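Local coordinates for CBS domain-containing protein CBSX1, chloroplastic (Arabidopsis thaliana, PDB 4GQW), which carries a pair of CBS domains and is probably a chloroplast regulatory protein that binds thioredoxin, at residues Thr12-Leu17 with Asp125-Gly130. Sequence-based numbering, arbitrary orientation.
Sequences TKKEDL and DGKLVG
The backbones of Thr12-Leu17 and Asp125-Gly130 come together where edge strand 12-13 meets strand 128-133, with Lys13 CA 4.9 Å from Gly130 CA. No direct hydrogen bond joins the two segments. Thr12 is tied to the neighbouring strand through backbone bonding with Ile131. Thr12 O lies 3.2 Å from Gly130 CA. On the strand's other side, Val129 and Gly130 both pair with Val121 of strand 118-122, forming a classic beta bulge.

After Lys13 the chain leaves the sheet in a type I turn, Lys14 to Leu17, closed by Leu17 N to Lys14 O. The turn brings Leu17 back against the strand. Its CD1 packs on the backbone of Gly130, 3.7 Å from CA, and meets Leu128 CD2 at 4.2 Å. Leu128 also touches Pro42 and Ile44 of strand 40-44.

Lys14 runs alongside the other segment. Its CB rests 3.6 Å from Val129 O. CG is anti to the backbone N (chi1 175°), and the extended chain beyond it carries NZ to the level of Leu128 O. There NZ gives a 2.7 Å hydrogen bond to a water, which donates to Leu128 O at 3.2 Å. Lys14 also makes a cation-pi contact with Trp48, and the side chain of Lys127 touches Trp48 too.

Lys14 NZ and Lys127 NZ are 4.4 Å apart. Their like charges probably repel; the water and Trp48 may offset part of that cost. Backbone packing, leucine contacts and a water bridge thus join strand 12-13, from the first CBS repeat, to the edge of the second repeat's sheet (118-122 and 128-133), consistent with an intertwined Bateman module.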
loop_
_atom_site.group_PDB
_atom_site.type_symbol
_atom_site.label_atom_id
_atom_site.label_comp_id
_atom_site.label_asym_id
_atom_site.label_seq_id
_atom_site.Cartn_x
_atom_site.Cartn_y
_atom_site.Cartn_z
ATOM N N THR A 12 -11.873 7.511 4.707
ATOM C CA THR A 12 -11.330 7.186 6.017
ATOM C C THR A 12 -11.437 8.412 6.919
ATOM O O THR A 12 -10.894 9.471 6.609
ATOM C CB THR A 12 -9.863 6.723 5.933
ATOM O OG1 THR A 12 -9.751 5.643 4.995
ATOM C CG2 THR A 12 -9.378 6.254 7.295
ATOM N N LYS A 13 -12.144 8.259 8.034
ATOM C CA LYS A 13 -12.469 9.383 8.909
ATOM C C LYS A 13 -11.238 9.978 9.594
ATOM O O LYS A 13 -10.190 9.337 9.673
ATOM C CB LYS A 13 -13.501 8.960 9.957
ATOM C CG LYS A 13 -14.534 7.959 9.452
ATOM C CD LYS A 13 -15.354 8.515 8.298
ATOM C CE LYS A 13 -16.317 7.471 7.758
ATOM N NZ LYS A 13 -17.110 7.994 6.612
ATOM N N LYS A 14 -11.384 11.201 10.099
ATOM C CA LYS A 14 -10.273 11.964 10.671
ATOM C C LYS A 14 -9.586 11.296 11.859
ATOM O O LYS A 14 -8.360 11.241 11.917
ATOM C CB LYS A 14 -10.741 13.360 11.087
ATOM C CG LYS A 14 -9.670 14.170 11.798
ATOM C CD LYS A 14 -10.188 15.530 12.233
ATOM C CE LYS A 14 -9.136 16.293 13.024
ATOM N NZ LYS A 14 -9.610 17.647 13.421
ATOM N N GLU A 15 -10.378 10.811 12.810
ATOM C CA GLU A 15 -9.830 10.208 14.018
ATOM C C GLU A 15 -9.008 8.976 13.667
ATOM O O GLU A 15 -7.987 8.694 14.293
ATOM C CB GLU A 15 -10.953 9.817 14.976
ATOM C CG GLU A 15 -12.113 10.792 15.004
ATOM C CD GLU A 15 -13.448 10.100 14.812
ATOM O OE1 GLU A 15 -13.453 8.909 14.431
ATOM O OE2 GLU A 15 -14.494 10.744 15.045
ATOM N N ASP A 16 -9.457 8.258 12.643
ATOM C CA ASP A 16 -8.831 7.011 12.226
ATOM C C ASP A 16 -7.691 7.249 11.241
ATOM O O ASP A 16 -7.185 6.314 10.621
ATOM C CB ASP A 16 -9.883 6.097 11.603
ATOM C CG ASP A 16 -11.139 6.005 12.444
ATOM O OD1 ASP A 16 -11.369 6.911 13.273
ATOM O OD2 ASP A 16 -11.902 5.033 12.274
ATOM N N LEU A 17 -7.294 8.508 11.096
ATOM C CA LEU A 17 -6.177 8.859 10.232
ATOM C C LEU A 17 -4.872 8.858 11.010
ATOM O O LEU A 17 -4.853 9.082 12.220
ATOM C CB LEU A 17 -6.389 10.235 9.598
ATOM C CG LEU A 17 -7.431 10.364 8.488
ATOM C CD1 LEU A 17 -7.450 11.785 7.965
ATOM C CD2 LEU A 17 -7.137 9.385 7.367
ATOM N N ASP A 125 -12.840 24.871 4.791
ATOM C CA ASP A 125 -11.811 25.755 5.323
ATOM C C ASP A 125 -10.395 25.255 5.042
ATOM O O ASP A 125 -9.417 25.853 5.489
ATOM C CB ASP A 125 -12.023 25.970 6.822
ATOM C CG ASP A 125 -13.245 26.815 7.117
ATOM O OD1 ASP A 125 -13.092 28.047 7.261
ATOM O OD2 ASP A 125 -14.360 26.256 7.198
ATOM N N GLY A 126 -10.290 24.166 4.289
ATOM C CA GLY A 126 -8.996 23.626 3.918
ATOM C C GLY A 126 -8.460 22.643 4.938
ATOM O O GLY A 126 -7.349 22.134 4.800
ATOM N N LYS A 127 -9.258 22.377 5.966
ATOM C CA LYS A 127 -8.885 21.437 7.013
ATOM C C LYS A 127 -8.969 20.009 6.503
ATOM O O LYS A 127 -9.970 19.617 5.912
ATOM C CB LYS A 127 -9.817 21.586 8.218
ATOM C CG LYS A 127 -9.225 22.345 9.395
ATOM C CD LYS A 127 -9.957 21.987 10.685
ATOM C CE LYS A 127 -9.242 22.524 11.911
ATOM N NZ LYS A 127 -9.830 21.994 13.171
ATOM N N LEU A 128 -7.922 19.227 6.739
ATOM C CA LEU A 128 -7.942 17.821 6.369
ATOM C C LEU A 128 -8.948 17.087 7.242
ATOM O O LEU A 128 -8.822 17.066 8.466
ATOM C CB LEU A 128 -6.560 17.196 6.540
ATOM C CG LEU A 128 -6.484 15.701 6.231
ATOM C CD1 LEU A 128 -6.676 15.450 4.743
ATOM C CD2 LEU A 128 -5.161 15.127 6.705
ATOM N N VAL A 129 -9.953 16.488 6.613
ATOM C CA VAL A 129 -10.997 15.807 7.365
ATOM C C VAL A 129 -11.087 14.320 7.046
ATOM O O VAL A 129 -11.849 13.593 7.681
ATOM C CB VAL A 129 -12.380 16.460 7.157
ATOM C CG1 VAL A 129 -12.422 17.834 7.815
ATOM C CG2 VAL A 129 -12.711 16.555 5.676
ATOM N N GLY A 130 -10.314 13.863 6.066
ATOM C CA GLY A 130 -10.302 12.446 5.750
ATOM C C GLY A 130 -9.391 12.047 4.608
ATOM O O GLY A 130 -8.611 12.855 4.112
HETATM O O HOH W 1 -10.085 18.665 10.935
#